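Local coordinates for holo-[acyl-carrier-protein] synthase (Thermotoga maritima, PDB 5XUM) that is an AcpS-type protein of the 4'-phosphopantetheinyl transferase superfamily, here with three protein chains in its assembly, at residues R22-G25 with E26-R30; R39-I42 with A43-A47; E50-F53 with K54-T58; V160-G163 with N164-I167. All coordinates share one frame; numbering follows the deposited sequence.

Contact 1 (R22-G25 with E26-R30); sequences RILG and ESEKR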
loop_
_atom_site.group_PDB
_atom_site.type_symbol
_atom_site.label_atom_id
_atom_site.label_comp_id
_atom_site.label_asym_id
_atom_site.label_seq_id
_atom_site.Cartn_x
_atom_site.Cartn_y
_atom_site.Cartn_z
ATOM N N ARG A 22 -26.924 12.646 1.457
ATOM C CA ARG A 22 -26.125 12.877 2.662
ATOM C C ARG A 22 -24.612 12.770 2.441
ATOM O O ARG A 22 -23.840 13.504 3.065
ATOM C CB ARG A 22 -26.554 11.920 3.781
ATOM C CG ARG A 22 -27.945 12.183 4.348
ATOM C CD ARG A 22 -27.979 13.412 5.244
ATOM N NE ARG A 22 -27.130 13.255 6.423
ATOM C CZ ARG A 22 -26.884 14.214 7.313
ATOM N NH1 ARG A 22 -27.422 15.420 7.171
ATOM N NH2 ARG A 22 -26.096 13.965 8.349
ATOM N N ILE A 23 -24.194 11.863 1.561
ATOM C CA ILE A 23 -22.767 11.548 1.416
ATOM C C ILE A 23 -22.074 12.159 0.192
ATOM O O ILE A 23 -20.856 12.347 0.204
ATOM C CB ILE A 23 -22.493 10.021 1.463
ATOM C CG1 ILE A 23 -23.055 9.313 0.222
ATOM C CG2 ILE A 23 -23.040 9.422 2.755
ATOM C CD1 ILE A 23 -22.352 8.014 -0.121
ATOM N N LEU A 24 -22.841 12.473 -0.849
ATOM C CA LEU A 24 -22.255 12.923 -2.115
ATOM C C LEU A 24 -22.030 14.428 -2.185
ATOM O O LEU A 24 -22.866 15.213 -1.742
ATOM C CB LEU A 24 -23.107 12.480 -3.307
ATOM C CG LEU A 24 -23.344 10.994 -3.590
ATOM C CD1 LEU A 24 -24.113 10.864 -4.894
ATOM C CD2 LEU A 24 -22.046 10.195 -3.648
ATOM N N GLY A 25 -20.889 14.814 -2.753
ATOM C CA GLY A 25 -20.617 16.210 -3.083
ATOM C C GLY A 25 -21.294 16.586 -4.390
ATOM O O GLY A 25 -21.871 15.725 -5.064
ATOM N N GLU A 26 -21.212 17.865 -4.756
ATOM C CA GLU A 26 -21.906 18.386 -5.941
ATOM C C GLU A 26 -21.452 17.749 -7.256
ATOM O O GLU A 26 -22.283 17.406 -8.098
ATOM C CB GLU A 26 -21.795 19.915 -6.020
ATOM C CG GLU A 26 -22.591 20.658 -4.955
ATOM C CD GLU A 26 -24.076 20.342 -4.997
ATOM O OE1 GLU A 26 -24.597 19.799 -3.999
ATOM O OE2 GLU A 26 -24.722 20.627 -6.029
ATOM N N SER A 27 -20.141 17.589 -7.423
ATOM C CA SER A 27 -19.585 16.978 -8.631
ATOM C C SER A 27 -19.878 15.477 -8.705
ATOM O O SER A 27 -20.009 14.922 -9.797
ATOM C CB SER A 27 -18.082 17.241 -8.729
ATOM O OG SER A 27 -17.818 18.622 -8.897
ATOM N N GLU A 28 -19.982 14.831 -7.543
ATOM C CA GLU A 28 -20.361 13.418 -7.471
ATOM C C GLU A 28 -21.824 13.211 -7.863
ATOM O O GLU A 28 -22.167 12.191 -8.461
ATOM C CB GLU A 28 -20.106 12.849 -6.072
ATOM C CG GLU A 28 -18.637 12.629 -5.742
ATOM C CD GLU A 28 -18.418 12.117 -4.329
ATOM O OE1 GLU A 28 -19.043 12.654 -3.387
ATOM O OE2 GLU A 28 -17.605 11.181 -4.159
ATOM N N LYS A 29 -22.673 14.182 -7.522
ATOM C CA LYS A 29 -24.094 14.165 -7.893
ATOM C C LYS A 29 -24.288 14.226 -9.406
ATOM O O LYS A 29 -25.147 13.531 -9.952
ATOM C CB LYS A 29 -24.851 15.315 -7.222
ATOM C CG LYS A 29 -25.129 15.103 -5.742
ATOM C CD LYS A 29 -25.735 16.348 -5.117
ATOM C CE LYS A 29 -25.958 16.161 -3.624
ATOM N NZ LYS A 29 -26.458 17.406 -2.979
ATOM N N ARG A 30 -23.487 15.058 -10.073
ATOM C CA ARG A 30 -23.483 15.149 -11.535
ATOM C C ARG A 30 -23.028 13.840 -12.183
ATOM O O ARG A 30 -23.550 13.441 -13.226
ATOM C CB ARG A 30 -22.598 16.306 -12.005
ATOM C CG ARG A 30 -23.267 17.671 -11.951
ATOM C CD ARG A 30 -22.302 18.776 -12.352
ATOM N NE ARG A 30 -21.439 19.182 -11.242
ATOM C CZ ARG A 30 -20.343 19.927 -11.369
ATOM N NH1 ARG A 30 -19.951 20.355 -12.563
ATOM N NH2 ARG A 30 -19.631 20.242 -10.295
HETATM O O HOH W 1 -23.462 18.099 -1.268
#
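Glu28 sets CG anti to its own carbonyl carbon (chi1 -73°) and then runs extended (chi2 178°), a course that carries its carboxylate back toward the start of its helix and the N-H of Gly25. Glu28 OE1 accepts from Gly25 N at 2.9 Å through its anti lone pair, and the bond is almost straight at 173°. The same oxygen forms a salt bridge with Lys49, while OE2 takes the N-H of Phe70, so both oxygens are engaged and the carboxylate's rotation is fixed. Leu24 lies across the Glu28 chain, with Leu24 CD2 3.9 Å from Glu28 OE1, and its CB meets Lys29 CG at 4.1 Å. Lys29 runs alongside the first turn; its NZ forms a salt bridge with Glu26 OE1 at 3.2 Å, met on the syn side but somewhat out of the carboxylate plane. A water donates to Leu24 O at 3.0 Å and only weakly to Glu26 OE1. Lys29 N closes the turn on Gly25 O at 3.0 Å. With glycine as N-cap, the N-H of Glu28 is taken instead by Glu69. What remains is one half of a capping box, the N3 glutamate reaching back to the N-cap N-H, at the start of helix 26-34.

Contact 2 (R39-I42 with A43-A47); sequences REFI and AGRFA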
loop_
_atom_site.group_PDB
_atom_site.type_symbol
_atom_site.label_atom_id
_atom_site.label_comp_id
_atom_site.label_asym_id
_atom_site.label_seq_id
_atom_site.Cartn_x
_atom_site.Cartn_y
_atom_site.Cartn_z
ATOM N N ARG A 39 -27.270 2.130 -7.282
ATOM C CA ARG A 39 -27.028 1.575 -5.950
ATOM C C ARG A 39 -25.558 1.201 -5.747
ATOM O O ARG A 39 -25.009 1.390 -4.662
ATOM C CB ARG A 39 -27.927 0.366 -5.698
ATOM C CG ARG A 39 -28.278 0.158 -4.234
ATOM C CD ARG A 39 -29.404 -0.847 -4.081
ATOM N NE ARG A 39 -30.084 -0.704 -2.796
ATOM C CZ ARG A 39 -31.034 -1.519 -2.350
ATOM N NH1 ARG A 39 -31.427 -2.557 -3.076
ATOM N NH2 ARG A 39 -31.589 -1.300 -1.164
ATOM N N GLU A 40 -24.937 0.675 -6.801
ATOM C CA GLU A 40 -23.513 0.358 -6.793
ATOM C C GLU A 40 -22.651 1.601 -6.621
ATOM O O GLU A 40 -21.670 1.578 -5.877
ATOM C CB GLU A 40 -23.111 -0.344 -8.084
ATOM C CG GLU A 40 -23.395 -1.832 -8.104
ATOM C CD GLU A 40 -22.404 -2.579 -8.974
ATOM O OE1 GLU A 40 -22.052 -2.070 -10.061
ATOM O OE2 GLU A 40 -21.976 -3.679 -8.570
ATOM N N PHE A 41 -23.019 2.672 -7.324
ATOM C CA PHE A 41 -22.267 3.922 -7.281
ATOM C C PHE A 41 -22.224 4.492 -5.867
ATOM O O PHE A 41 -21.161 4.885 -5.385
ATOM C CB PHE A 41 -22.843 4.953 -8.257
ATOM C CG PHE A 41 -22.052 6.231 -8.323
ATOM C CD1 PHE A 41 -20.913 6.320 -9.118
ATOM C CD2 PHE A 41 -22.436 7.345 -7.580
ATOM C CE1 PHE A 41 -20.178 7.497 -9.178
ATOM C CE2 PHE A 41 -21.704 8.523 -7.633
ATOM C CZ PHE A 41 -20.574 8.600 -8.434
ATOM N N ILE A 42 -23.386 4.522 -5.217
ATOM C CA ILE A 42 -23.520 5.040 -3.859
ATOM C C ILE A 42 -22.736 4.187 -2.871
ATOM O O ILE A 42 -22.014 4.717 -2.025
ATOM C CB ILE A 42 -25.005 5.123 -3.423
ATOM C CG1 ILE A 42 -25.791 6.068 -4.340
ATOM C CG2 ILE A 42 -25.128 5.549 -1.962
ATOM C CD1 ILE A 42 -25.159 7.433 -4.538
ATOM N N ALA A 43 -22.884 2.870 -2.991
ATOM C CA ALA A 43 -22.163 1.922 -2.154
ATOM C C ALA A 43 -20.648 2.107 -2.299
ATOM O O ALA A 43 -19.924 2.137 -1.303
ATOM C CB ALA A 43 -22.575 0.497 -2.499
ATOM N N GLY A 44 -20.190 2.253 -3.540
ATOM C CA GLY A 44 -18.775 2.457 -3.839
ATOM C C GLY A 44 -18.208 3.746 -3.264
ATOM O O GLY A 44 -17.104 3.752 -2.717
ATOM N N ARG A 45 -18.965 4.835 -3.385
ATOM C CA ARG A 45 -18.545 6.134 -2.855
ATOM C C ARG A 45 -18.541 6.168 -1.332
ATOM O O ARG A 45 -17.677 6.805 -0.730
ATOM C CB ARG A 45 -19.397 7.277 -3.425
ATOM C CG ARG A 45 -18.732 8.045 -4.560
ATOM C CD ARG A 45 -18.318 7.131 -5.702
ATOM N NE ARG A 45 -17.474 7.803 -6.684
ATOM C CZ ARG A 45 -16.854 7.186 -7.685
ATOM N NH1 ARG A 45 -16.974 5.872 -7.844
ATOM N NH2 ARG A 45 -16.108 7.883 -8.532
ATOM N N PHE A 46 -19.501 5.481 -0.717
ATOM C CA PHE A 46 -19.529 5.337 0.737
ATOM C C PHE A 46 -18.290 4.583 1.218
ATOM O O PHE A 46 -17.641 5.000 2.182
ATOM C CB PHE A 46 -20.799 4.614 1.199
ATOM C CG PHE A 46 -21.139 4.853 2.645
ATOM C CD1 PHE A 46 -20.569 4.078 3.651
ATOM C CD2 PHE A 46 -22.024 5.862 3.004
ATOM C CE1 PHE A 46 -20.877 4.303 4.985
ATOM C CE2 PHE A 46 -22.340 6.092 4.335
ATOM C CZ PHE A 46 -21.764 5.311 5.326
ATOM N N ALA A 47 -17.971 3.484 0.534
ATOM C CA ALA A 47 -16.813 2.658 0.866
ATOM C C ALA A 47 -15.493 3.418 0.696
ATOM O O ALA A 47 -14.611 3.315 1.543
ATOM C CB ALA A 47 -16.812 1.377 0.039
HETATM O O HOH W 2 -18.831 3.944 -6.709
#
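Phe41 and Arg45 lie one turn apart on helix 38-56, an i to i+4 pair in which an arginine is laid over an aromatic face. The ring and guanidinium planes are only 20° apart, although the two side chains cross at a slant. Phe41 CE1 sits 3.6 Å above the guanidinium plane of Arg45, over its centre, and Phe41 CZ comes within 3.6 Å of Arg45 NE. Closer to the backbone, Arg45 CD makes a CH-pi contact at 4.0 Å from the Phe41 ring centroid, displaced somewhat toward the rim. The torsions explain the overlap. Phe41 holds CG anti to the backbone N (chi1 -176°), and Arg45 turns sharply at chi2 (56°), folding its head back over the ring. The charged end is tied elsewhere: Arg45 NH2 donates to Phe70 O, which links this helix to strand 68-73, and Leu31 of helix 26-34 packs against both Phe41 and Arg45.

The other faces of this turn serve different neighbours. Ile42 packs against Ile23 and Ala20 of helix 20-23, Ala43 presses on Leu10 of strand 2-11, and Phe46 meets the ring of Phe65 on a slant. Along the axis, i to i+4 backbone bonds run unbroken from Arg39 O to Phe46 N. One carbonyl does double duty: Phe41 O accepts from Arg45 N at 3.0 Å and from a water at 2.8 Å, and that water, lying in the guanidinium plane, accepts in turn from Arg45 NH1 at 2.9 Å.

Contact 3 (E50-F53 with K54-T58); sequences EAFF and KALGT. With GOL (glycerol), chain B.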
loop_
_atom_site.group_PDB
_atom_site.type_symbol
_atom_site.label_atom_id
_atom_site.label_comp_id
_atom_site.label_asym_id
_atom_site.label_seq_id
_atom_site.Cartn_x
_atom_site.Cartn_y
_atom_site.Cartn_z
ATOM N N GLU A 50 -15.226 6.070 3.553
ATOM C CA GLU A 50 -14.890 5.349 4.783
ATOM C C GLU A 50 -13.421 4.926 4.808
ATOM O O GLU A 50 -12.732 5.138 5.805
ATOM C CB GLU A 50 -15.793 4.122 4.964
ATOM C CG GLU A 50 -17.185 4.424 5.497
ATOM C CD GLU A 50 -17.211 4.613 7.004
ATOM O OE1 GLU A 50 -17.667 3.689 7.710
ATOM O OE2 GLU A 50 -16.774 5.677 7.488
ATOM N N ALA A 51 -12.953 4.331 3.709
ATOM C CA ALA A 51 -11.540 3.964 3.565
ATOM C C ALA A 51 -10.609 5.176 3.687
ATOM O O ALA A 51 -9.546 5.082 4.308
ATOM C CB ALA A 51 -11.302 3.239 2.249
ATOM N N PHE A 52 -11.012 6.306 3.108
ATOM C CA PHE A 52 -10.223 7.543 3.198
ATOM C C PHE A 52 -10.046 8.004 4.646
ATOM O O PHE A 52 -8.927 8.274 5.082
ATOM C CB PHE A 52 -10.826 8.664 2.337
ATOM C CG PHE A 52 -10.129 9.992 2.495
ATOM C CD1 PHE A 52 -8.879 10.215 1.920
ATOM C CD2 PHE A 52 -10.718 11.020 3.232
ATOM C CE1 PHE A 52 -8.233 11.438 2.073
ATOM C CE2 PHE A 52 -10.076 12.244 3.386
ATOM C CZ PHE A 52 -8.833 12.454 2.804
ATOM N N PHE A 53 -11.146 8.086 5.390
ATOM C CA PHE A 53 -11.076 8.522 6.784
ATOM C C PHE A 53 -10.339 7.541 7.695
ATOM O O PHE A 53 -9.727 7.959 8.678
ATOM C CB PHE A 53 -12.462 8.882 7.327
ATOM C CG PHE A 53 -13.018 10.154 6.752
ATOM C CD1 PHE A 53 -12.443 11.384 7.061
ATOM C CD2 PHE A 53 -14.107 10.127 5.894
ATOM C CE1 PHE A 53 -12.948 12.559 6.526
ATOM C CE2 PHE A 53 -14.615 11.300 5.355
ATOM C CZ PHE A 53 -14.037 12.515 5.674
ATOM N N LYS A 54 -10.390 6.252 7.361
ATOM C CA LYS A 54 -9.582 5.236 8.045
ATOM C C LYS A 54 -8.087 5.470 7.815
ATOM O O LYS A 54 -7.281 5.302 8.732
ATOM C CB LYS A 54 -9.958 3.821 7.587
ATOM C CG LYS A 54 -11.258 3.277 8.167
ATOM C CD LYS A 54 -11.329 1.771 7.964
ATOM C CE LYS A 54 -12.608 1.173 8.529
ATOM N NZ LYS A 54 -13.725 1.258 7.552
ATOM N N ALA A 55 -7.733 5.849 6.588
ATOM C CA ALA A 55 -6.346 6.153 6.219
ATOM C C ALA A 55 -5.775 7.377 6.953
ATOM O O ALA A 55 -4.572 7.440 7.214
ATOM C CB ALA A 55 -6.224 6.323 4.709
ATOM N N LEU A 56 -6.639 8.337 7.279
ATOM C CA LEU A 56 -6.244 9.526 8.045
ATOM C C LEU A 56 -5.867 9.202 9.491
ATOM O O LEU A 56 -4.949 9.808 10.048
ATOM C CB LEU A 56 -7.349 10.590 8.021
ATOM C CG LEU A 56 -7.640 11.331 6.711
ATOM C CD1 LEU A 56 -8.777 12.325 6.916
ATOM C CD2 LEU A 56 -6.402 12.038 6.169
ATOM N N GLY A 57 -6.582 8.257 10.094
ATOM C CA GLY A 57 -6.282 7.804 11.451
ATOM C C GLY A 57 -7.095 8.486 12.535
ATOM O O GLY A 57 -7.404 7.877 13.561
ATOM N N THR A 58 -7.435 9.753 12.308
ATOM C CA THR A 58 -8.215 10.536 13.267
ATOM C C THR A 58 -9.720 10.379 13.043
ATOM O O THR A 58 -10.526 10.780 13.888
ATOM C CB THR A 58 -7.841 12.033 13.219
ATOM O OG1 THR A 58 -7.922 12.508 11.869
ATOM C CG2 THR A 58 -6.425 12.255 13.747
HETATM C C1 GOL B . -17.882 0.548 8.301
HETATM O O1 GOL B . -16.447 0.571 8.309
HETATM C C2 GOL B . -18.371 0.392 6.864
HETATM O O2 GOL B . -19.222 1.490 6.511
HETATM C C3 GOL B . -19.125 -0.925 6.717
HETATM O O3 GOL B . -18.175 -1.996 6.667
#
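Glu50 O and Ala51 O accept from Lys54 N and Ala55 N as in a regular alpha helix, but the series fades to a weak Gly57 N to Phe53 O bond, and Gly57 then takes a positive phi of 95° that ends helix 38-56. On one flank, Leu56 serves two aromatic rings. Its CG lies 4.1 Å above the Phe52 ring plane, offset toward the rim, while CD1 is 3.8 Å from Phe52 CE2 and equally far from Phe53 CD1. Phe52 CD2 in turn sits over the centre of the Phe53 ring. Leu107 of strand 100-108 backs Phe52 and Leu56, and Phe53 meets Phe65 with nearly parallel rings. The polar flank carries Glu50 and Lys54, which together with Lys49 fit the Lys-Glu-x-x-x-Lys signature of the phosphopantetheinyl transferase superfamily. Glu50 OE1 and Lys54 NZ stand 4.6 Å apart, and a glycerol, probably from the crystallisation liquor, spans them: glycerol O2 donates to Glu50 OE1 at 2.9 Å, and Lys54 NZ donates to glycerol O1 at 2.9 Å. The bend at chi4 (85°) in Lys54 turns NZ out of the line of its extended chain; Asp8 is its salt-bridge partner. Leu95 of the second subunit packs on Lys54.

Contact 4 (V160-G163 with N164-I167); sequences VRYG and NILI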
loop_
_atom_site.group_PDB
_atom_site.type_symbol
_atom_site.label_atom_id
_atom_site.label_comp_id
_atom_site.label_asym_id
_atom_site.label_seq_id
_atom_site.Cartn_x
_atom_site.Cartn_y
_atom_site.Cartn_z
ATOM N N VAL A 160 -0.540 24.936 -9.408
ATOM C CA VAL A 160 -0.873 24.245 -10.654
ATOM C C VAL A 160 -1.302 22.804 -10.378
ATOM O O VAL A 160 -2.386 22.385 -10.790
ATOM C CB VAL A 160 0.301 24.277 -11.662
ATOM C CG1 VAL A 160 -0.089 23.597 -12.968
ATOM C CG2 VAL A 160 0.742 25.712 -11.931
ATOM N N ARG A 161 -0.453 22.056 -9.677
ATOM C CA ARG A 161 -0.742 20.666 -9.337
ATOM C C ARG A 161 -0.210 20.326 -7.950
ATOM O O ARG A 161 0.904 20.708 -7.593
ATOM C CB ARG A 161 -0.146 19.720 -10.390
ATOM C CG ARG A 161 -0.598 18.272 -10.266
ATOM C CD ARG A 161 -0.067 17.390 -11.391
ATOM N NE ARG A 161 1.388 17.469 -11.550
ATOM C CZ ARG A 161 2.273 16.772 -10.839
ATOM N NH1 ARG A 161 1.877 15.927 -9.894
ATOM N NH2 ARG A 161 3.569 16.926 -11.072
ATOM N N TYR A 162 -1.021 19.615 -7.175
ATOM C CA TYR A 162 -0.622 19.114 -5.867
ATOM C C TYR A 162 -0.630 17.584 -5.908
ATOM O O TYR A 162 -1.638 16.955 -5.581
ATOM C CB TYR A 162 -1.585 19.633 -4.799
ATOM C CG TYR A 162 -1.071 19.550 -3.381
ATOM C CD1 TYR A 162 -0.423 20.636 -2.793
ATOM C CD2 TYR A 162 -1.251 18.397 -2.615
ATOM C CE1 TYR A 162 0.044 20.572 -1.491
ATOM C CE2 TYR A 162 -0.788 18.324 -1.310
ATOM C CZ TYR A 162 -0.141 19.415 -0.755
ATOM O OH TYR A 162 0.321 19.352 0.537
ATOM N N GLY A 163 0.490 16.997 -6.323
ATOM C CA GLY A 163 0.592 15.545 -6.492
ATOM C C GLY A 163 -0.452 15.022 -7.466
ATOM O O GLY A 163 -0.535 15.503 -8.591
ATOM N N ASN A 164 -1.253 14.048 -7.030
ATOM C CA ASN A 164 -2.385 13.560 -7.833
ATOM C C ASN A 164 -3.748 13.898 -7.207
ATOM O O ASN A 164 -4.782 13.350 -7.601
ATOM C CB ASN A 164 -2.255 12.055 -8.129
ATOM C CG ASN A 164 -2.622 11.179 -6.936
ATOM O OD1 ASN A 164 -2.731 11.652 -5.805
ATOM N ND2 ASN A 164 -2.818 9.889 -7.191
ATOM N N ILE A 165 -3.730 14.805 -6.232
ATOM C CA ILE A 165 -4.930 15.249 -5.525
ATOM C C ILE A 165 -5.617 16.360 -6.313
ATOM O O ILE A 165 -4.951 17.259 -6.828
ATOM C CB ILE A 165 -4.588 15.814 -4.120
ATOM C CG1 ILE A 165 -3.546 14.950 -3.396
ATOM C CG2 ILE A 165 -5.844 15.984 -3.271
ATOM C CD1 ILE A 165 -4.015 13.563 -3.002
ATOM N N LEU A 166 -6.943 16.295 -6.404
ATOM C CA LEU A 166 -7.728 17.403 -6.952
ATOM C C LEU A 166 -8.205 18.304 -5.818
ATOM O O LEU A 166 -8.622 17.820 -4.765
ATOM C CB LEU A 166 -8.922 16.894 -7.768
ATOM C CG LEU A 166 -8.664 15.997 -8.983
ATOM C CD1 LEU A 166 -9.983 15.478 -9.536
ATOM C CD2 LEU A 166 -7.870 16.713 -10.071
ATOM N N ILE A 167 -8.139 19.614 -6.038
ATOM C CA ILE A 167 -8.472 20.601 -5.007
ATOM C C ILE A 167 -9.702 21.415 -5.403
ATOM O O ILE A 167 -9.715 22.064 -6.451
ATOM C CB ILE A 167 -7.275 21.537 -4.730
ATOM C CG1 ILE A 167 -6.080 20.727 -4.227
ATOM C CG2 ILE A 167 -7.637 22.619 -3.721
ATOM C CD1 ILE A 167 -4.753 21.244 -4.729
HETATM O O HOH W 3 -3.719 19.247 -7.844
HETATM O O HOH W 4 -3.339 16.386 -9.375
#
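Gly163 O is gripped from two quarters: Arg161 NH1 donates to it at 2.8 Å, and a water donates at 3.0 Å while also giving a bond to Ile165 O at 3.1 Å, so that the two carbonyls are bridged across the bend. The arginine approaches from above the carbonyl plane of Gly163, 39° out of it, yet the oxygen lies nearly in the guanidinium plane. Ile165 N closes the bend on Tyr162 O at 3.1 Å. This is a type II' beta turn, with Gly163 at its second position and a phi of 58° that glycine adopts readily. It takes the chain from strand 158-162 of the four-stranded antiparallel sheet, just beyond the classic beta bulge that Val160 and Arg161 form opposite Ile115, to strand 166-167 of the mixed sheet. Tyr162 bears the apolar side of the turn. Its CB touches Ile167 CD1 at 3.6 Å, and Ile165 CG1 lies at the ring edge, 4.2 Å from Tyr162 CD2. With CG anti to the backbone N (chi1 -162°), the ring reaches out to Pro145 and Leu148, and its hydroxyl bonds to Leu143 O. At the corner, Asn164 OD1 accepts from Ala91 N, which ties the turn to strand 90-97.

Overall arrangement
The four contacts follow one another along the chain without overlap. Contact 1 marks the break between helices 20-23 and 26-34, while contacts 2 and 3 occupy successive parts of helix 38-56, their centres about 17 Å apart. Contacts 1 and 2, with centres about 11 Å apart, touch directly: Leu24 packs on Ile42, Ile23 on Phe46 and Glu28 on Arg45, so the short helices rest against the start of the long one. Contact 3 lies at the far end of that helix, against strand 100-108. Contact 4 is separate, about 7 Å from contact 3 at the nearest atoms, where the chain passes from the four-stranded to the mixed sheet. One long helix thus links three of these local arrangements.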